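Long-range contacts in Isomerase/lactonizing enzyme (Agrobacterium fabrum str. C58, PDB 2NQL), which belongs to the mandelate racemase/muconate lactonizing enzyme family of the enolase superfamily and carries a sodium ion in its barrel domain: residues Ile283-Glu289 with Ile310-Ala316; Ile295-Ile299 with Ala330-Leu334. All blocks are in the same frame, centred on the assembly; numbering follows the deposited sequence. Where two conformers were deposited one is given.

Overall arrangement
Both contacts lie in the enolase-type barrel domain and interlock along the chain: strand 285-286, helix 295-308, strand 311-312 and helix 322-331 come in that order. Contact 1 joins the two strands, contact 2 helix 295-308 to the last part of helix 322-331 and the following turn. Their centres are about 12 Å apart, and they touch. Pro-314 CG rests 3.5 Å from Phe-298 CZ and 3.3 Å from Ser-331 OG, while Pro-288 CB meets Phe-298 CE1 at 3.6 Å. Contact 1 reaches the metal pocket, the His-315 side chain coming within about 3 Å of the sodium ion held by Glu-240 and Glu-266. Contact 2 lies farther out, the Phe-298 side chain about 11 Å from that ion.

Contact 1: Ile283-Glu289 with Ile310-Ala316; sequences IAIVQPE and IDVIPHA
Neighbouring parallel strands of the barrel run on here into its metal pocket, where Glu-289 and His-315 form a His-carboxylate hydrogen bond. His-315 ND1 donates to Glu-289 OE1 at 2.5 Å, on the anti lone pair, with carboxylate and ring planes 80° apart. Glu-289 gets there by bending at chi2 (47°), and its OE2 caps Gly-291 N at the start of the next helix. The ring's second nitrogen, NE2, hydrogen-bonds a glycerol, probably from the crystallisation liquor. Between the strands, Val-286 N donates to Asp-311 O (2.9 Å), Ile-313 N to Val-286 O (2.9 Å) and Asp-311 N to Ala-284 O (3.1 Å); farther along, His-315 N reaches Pro-288 O from above the carbonyl plane. Beta-branched residues suit these extended segments, their branches meeting between neighbours: Ile-285 CG2 packs on Ile-313 CG1 at 3.9 Å, and Val-286 CG1 on Ile-310 CG2 at 3.9 Å. Gln-287 gives NE2 to Glu-240, a sodium ligand, and a water that donates to Ile-313 O accepts a weak bond from the same NE2. Asp-311 pairs with Lys-338. Strand 262-264 lies on the far side of 285-286, helices 271-278 and 295-308 pack against Ile-310, and Pro-314 touches helix 322-331.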
loop_
_atom_site.group_PDB
_atom_site.type_symbol
_atom_site.label_atom_id
_atom_site.label_comp_id
_atom_site.label_asym_id
_atom_site.label_seq_id
_atom_site.Cartn_x
_atom_site.Cartn_y
_atom_site.Cartn_z
ATOM N N ILE A 283 -19.461 6.107 -10.833
ATOM C CA ILE A 283 -19.459 6.077 -9.372
ATOM C C ILE A 283 -20.427 7.164 -8.912
ATOM O O ILE A 283 -20.238 8.351 -9.193
ATOM C CB ILE A 283 -18.011 6.308 -8.788
ATOM C CG1 ILE A 283 -17.006 5.227 -9.266
ATOM C CG2 ILE A 283 -18.035 6.417 -7.254
ATOM C CD1 ILE A 283 -17.469 3.764 -9.125
ATOM N N ALA A 284 -21.451 6.745 -8.188
ATOM C CA ALA A 284 -22.464 7.673 -7.712
ATOM C C ALA A 284 -22.033 8.321 -6.400
ATOM O O ALA A 284 -22.311 9.499 -6.165
ATOM C CB ALA A 284 -23.756 6.962 -7.536
ATOM N N ILE A 285 -21.354 7.546 -5.550
ATOM C CA ILE A 285 -21.037 7.968 -4.185
ATOM C C ILE A 285 -19.611 7.519 -3.869
ATOM O O ILE A 285 -19.252 6.376 -4.140
ATOM C CB ILE A 285 -22.002 7.319 -3.160
ATOM C CG1 ILE A 285 -23.439 7.835 -3.353
ATOM C CG2 ILE A 285 -21.563 7.582 -1.697
ATOM C CD1 ILE A 285 -24.475 6.805 -3.000
ATOM N N VAL A 286 -18.823 8.421 -3.298
ATOM C CA VAL A 286 -17.594 8.019 -2.614
ATOM C C VAL A 286 -17.686 8.033 -1.099
ATOM O O VAL A 286 -18.360 8.881 -0.494
ATOM C CB VAL A 286 -16.332 8.745 -3.119
ATOM C CG1 VAL A 286 -16.094 8.422 -4.601
ATOM C CG2 VAL A 286 -16.407 10.249 -2.887
ATOM N N GLN A 287 -16.984 7.081 -0.497
ATOM C CA GLN A 287 -17.153 6.747 0.925
ATOM C C GLN A 287 -15.827 6.759 1.671
ATOM O O GLN A 287 -15.441 5.707 2.221
ATOM C CB GLN A 287 -17.809 5.363 1.080
ATOM C CG GLN A 287 -19.183 5.243 0.399
ATOM C CD GLN A 287 -19.687 3.831 0.392
ATOM O OE1 GLN A 287 -19.056 2.944 -0.169
ATOM N NE2 GLN A 287 -20.815 3.597 1.061
ATOM N N PRO A 288 -15.144 7.927 1.710
ATOM C CA PRO A 288 -13.816 7.939 2.303
ATOM C C PRO A 288 -13.840 7.573 3.793
ATOM O O PRO A 288 -14.794 7.887 4.508
ATOM C CB PRO A 288 -13.359 9.394 2.118
ATOM C CG PRO A 288 -14.620 10.196 1.970
ATOM C CD PRO A 288 -15.529 9.273 1.227
ATOM N N GLU A 289 -12.789 6.895 4.225
ATOM C CA GLU A 289 -12.549 6.603 5.610
ATOM C C GLU A 289 -11.386 7.427 6.148
ATOM O O GLU A 289 -10.214 7.212 5.785
ATOM C CB GLU A 289 -12.313 5.092 5.793
ATOM C CG GLU A 289 -11.855 4.668 7.231
ATOM C CD GLU A 289 -12.694 5.309 8.343
ATOM O OE1 GLU A 289 -13.917 5.034 8.407
ATOM O OE2 GLU A 289 -12.131 6.090 9.160
ATOM N N ILE A 310 -20.065 13.874 -7.893
ATOM C CA ILE A 310 -20.173 12.615 -7.158
ATOM C C ILE A 310 -20.520 12.974 -5.709
ATOM O O ILE A 310 -19.862 13.837 -5.124
ATOM C CB ILE A 310 -18.817 11.814 -7.242
ATOM C CG1 ILE A 310 -18.528 11.463 -8.720
ATOM C CG2 ILE A 310 -18.878 10.529 -6.366
ATOM C CD1 ILE A 310 -17.143 10.900 -9.018
ATOM N N ASP A 311 -21.556 12.334 -5.150
ATOM C CA ASP A 311 -21.917 12.512 -3.723
ATOM C C ASP A 311 -20.843 11.945 -2.784
ATOM O O ASP A 311 -20.163 10.996 -3.125
ATOM C CB ASP A 311 -23.258 11.845 -3.423
ATOM C CG ASP A 311 -24.428 12.561 -4.097
ATOM O OD1 ASP A 311 -24.260 13.721 -4.518
ATOM O OD2 ASP A 311 -25.511 11.968 -4.201
ATOM N N VAL A 312 -20.696 12.551 -1.614
ATOM C CA VAL A 312 -19.737 12.084 -0.607
ATOM C C VAL A 312 -20.511 11.647 0.642
ATOM O O VAL A 312 -21.234 12.450 1.255
ATOM C CB VAL A 312 -18.722 13.184 -0.259
ATOM C CG1 VAL A 312 -17.754 12.701 0.827
ATOM C CG2 VAL A 312 -17.966 13.650 -1.531
ATOM N N ILE A 313 -20.389 10.366 0.980
ATOM C CA ILE A 313 -21.007 9.802 2.191
ATOM C C ILE A 313 -19.940 8.976 2.931
ATOM O O ILE A 313 -19.783 7.782 2.650
ATOM C CB ILE A 313 -22.269 8.955 1.850
ATOM C CG1 ILE A 313 -23.261 9.765 0.991
ATOM C CG2 ILE A 313 -22.960 8.464 3.120
ATOM C CD1 ILE A 313 -24.437 8.975 0.495
ATOM N N PRO A 314 -19.158 9.634 3.812
ATOM C CA PRO A 314 -18.026 8.994 4.467
ATOM C C PRO A 314 -18.365 7.792 5.330
ATOM O O PRO A 314 -19.477 7.671 5.883
ATOM C CB PRO A 314 -17.411 10.115 5.298
ATOM C CG PRO A 314 -17.806 11.369 4.581
ATOM C CD PRO A 314 -19.230 11.054 4.187
ATOM N N HIS A 315 -17.375 6.912 5.400
ATOM C CA HIS A 315 -17.372 5.688 6.172
ATOM C C HIS A 315 -17.121 5.999 7.653
ATOM O O HIS A 315 -16.617 7.084 8.020
ATOM C CB HIS A 315 -16.222 4.847 5.576
ATOM C CG HIS A 315 -16.033 3.489 6.186
ATOM N ND1 HIS A 315 -14.991 3.201 7.039
ATOM C CD2 HIS A 315 -16.701 2.328 6.009
ATOM C CE1 HIS A 315 -15.037 1.925 7.375
ATOM N NE2 HIS A 315 -16.060 1.369 6.754
ATOM N N ALA A 316 -17.466 5.034 8.499
ATOM C CA ALA A 316 -17.117 5.060 9.918
ATOM C C ALA A 316 -16.793 3.648 10.394
ATOM O O ALA A 316 -17.251 2.644 9.801
ATOM C CB ALA A 316 -18.282 5.666 10.754
HETATM O O HOH W 1 -20.809 5.409 3.514
HETATM O O HOH W 2 -14.384 8.763 7.784
#

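Contact 2: Ile295-Ile299 with Ala330-Leu334; sequences ITNFI and ASSTL
Phe-298 and Ile-299, near the start of helix 295-308, pack against Ala-330 and Leu-334, in the last part of helix 322-331 and the turn that follows. Apolar contacts carry the joint. Phe-298 has CG anti to the backbone N (chi1 -155°), which sends the ring across to the other segment; CD2 lies 3.6 Å from Ala-330 CB, and CE2 is 4.0 Å from Leu-334 CD1. The two side chains, Phe-298 and Leu-334, meet at about a right angle. Ile-299 was modelled in two conformers, so its contacts are less certain; in the one described, its CD1 lies 3.9 Å from Leu-334 CD2 and 4.0 Å from Ala-330 CB. With that reservation, leucine suits its place because its fork serves two neighbours, the ring and the isoleucine. The small alanine is consistent with a close approach here, the nearest CA atoms, Ile-295 CA and Ala-330 CA, being 6.2 Å apart.

A polar atom meets this apolar surface without bonding across it. Ser-331 OG lies 3.4 Å from Phe-298 CE2, but its hydrogen bond goes back to Ser-327 O, which satisfies a buried hydroxyl beside an aromatic ring.

Hydrogen bonds shape the second segment from within. Thr-333 OG1 donates to Ala-330 O at 2.8 Å in the carbonyl plane, and Thr-333 N binds the same oxygen, so two donors grip this one carbonyl. A type I turn from Ser-331 to Leu-334 then swings the leucine back toward the first helix. Such side-by-side packing of successive helices around the strands is characteristic of the outer layer of a TIM-like barrel, as in the enolase superfamily.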
loop_
_atom_site.group_PDB
_atom_site.type_symbol
_atom_site.label_atom_id
_atom_site.label_comp_id
_atom_site.label_asym_id
_atom_site.label_seq_id
_atom_site.Cartn_x
_atom_site.Cartn_y
_atom_site.Cartn_z
ATOM N N ILE A 295 -6.882 14.347 6.927
ATOM C CA ILE A 295 -7.694 15.484 6.489
ATOM C C ILE A 295 -7.278 15.988 5.102
ATOM O O ILE A 295 -8.123 16.215 4.236
ATOM C CB ILE A 295 -7.664 16.624 7.538
ATOM C CG1 ILE A 295 -8.495 16.214 8.769
ATOM C CG2 ILE A 295 -8.215 17.977 6.935
ATOM C CD1 ILE A 295 -8.139 16.961 10.017
ATOM N N THR A 296 -5.980 16.165 4.897
ATOM C CA THR A 296 -5.475 16.589 3.564
ATOM C C THR A 296 -6.021 15.718 2.416
ATOM O O THR A 296 -6.556 16.249 1.436
ATOM C CB THR A 296 -3.945 16.623 3.551
ATOM O OG1 THR A 296 -3.486 17.546 4.540
ATOM C CG2 THR A 296 -3.389 16.991 2.149
ATOM N N ASN A 297 -5.924 14.388 2.553
ATOM C CA ASN A 297 -6.468 13.460 1.551
ATOM C C ASN A 297 -7.966 13.505 1.382
ATOM O O ASN A 297 -8.478 13.418 0.273
ATOM C CB ASN A 297 -6.026 12.010 1.843
ATOM C CG ASN A 297 -4.614 11.725 1.330
ATOM O OD1 ASN A 297 -4.248 12.158 0.235
ATOM N ND2 ASN A 297 -3.833 10.974 2.107
ATOM N N PHE A 298 -8.662 13.622 2.509
ATOM C CA PHE A 298 -10.118 13.618 2.536
ATOM C C PHE A 298 -10.610 14.866 1.780
ATOM O O PHE A 298 -11.498 14.750 0.935
ATOM C CB PHE A 298 -10.526 13.661 4.000
ATOM C CG PHE A 298 -11.875 13.105 4.313
ATOM C CD1 PHE A 298 -12.010 11.798 4.808
ATOM C CD2 PHE A 298 -13.004 13.932 4.246
ATOM C CE1 PHE A 298 -13.258 11.310 5.188
ATOM C CE2 PHE A 298 -14.264 13.450 4.606
ATOM C CZ PHE A 298 -14.389 12.146 5.079
ATOM N N ILE A 299 -10.001 16.030 2.044
ATOM C CA ILE A 299 -10.367 17.306 1.415
ATOM C C ILE A 299 -10.172 17.248 -0.116
ATOM O O ILE A 299 -11.001 17.710 -0.896
ATOM C CB ILE A 299 -9.552 18.486 2.076
ATOM C CG1 ILE A 299 -10.134 18.859 3.450
ATOM C CG2 ILE A 299 -9.477 19.719 1.192
ATOM C CD1 ILE A 299 -11.663 18.944 3.494
ATOM N N ALA A 330 -13.725 17.625 8.457
ATOM C CA ALA A 330 -13.464 17.699 7.019
ATOM C C ALA A 330 -14.749 17.560 6.208
ATOM O O ALA A 330 -14.961 18.313 5.265
ATOM C CB ALA A 330 -12.470 16.641 6.611
ATOM N N SER A 331 -15.604 16.599 6.583
ATOM C CA SER A 331 -16.873 16.364 5.864
ATOM C C SER A 331 -17.742 17.619 5.789
ATOM O O SER A 331 -18.423 17.862 4.781
ATOM C CB SER A 331 -17.698 15.264 6.543
ATOM O OG SER A 331 -17.048 14.012 6.453
ATOM N N SER A 332 -17.714 18.399 6.864
ATOM C CA SER A 332 -18.588 19.578 7.003
ATOM C C SER A 332 -18.327 20.677 5.978
ATOM O O SER A 332 -19.197 21.495 5.736
ATOM C CB SER A 332 -18.483 20.145 8.411
ATOM O OG SER A 332 -17.285 20.886 8.559
ATOM N N THR A 333 -17.133 20.673 5.381
ATOM C CA THR A 333 -16.688 21.686 4.419
ATOM C C THR A 333 -17.015 21.316 2.976
ATOM O O THR A 333 -16.750 22.107 2.061
ATOM C CB THR A 333 -15.134 21.881 4.499
ATOM O OG1 THR A 333 -14.478 20.724 3.926
ATOM C CG2 THR A 333 -14.691 22.099 5.942
ATOM N N LEU A 334 -17.572 20.125 2.770
ATOM C CA LEU A 334 -17.687 19.528 1.439
ATOM C C LEU A 334 -19.047 19.774 0.820
ATOM O O LEU A 334 -20.071 19.379 1.370
ATOM C CB LEU A 334 -17.376 18.023 1.466
ATOM C CG LEU A 334 -16.012 17.580 2.038
ATOM C CD1 LEU A 334 -15.846 16.037 2.005
ATOM C CD2 LEU A 334 -14.865 18.251 1.297
#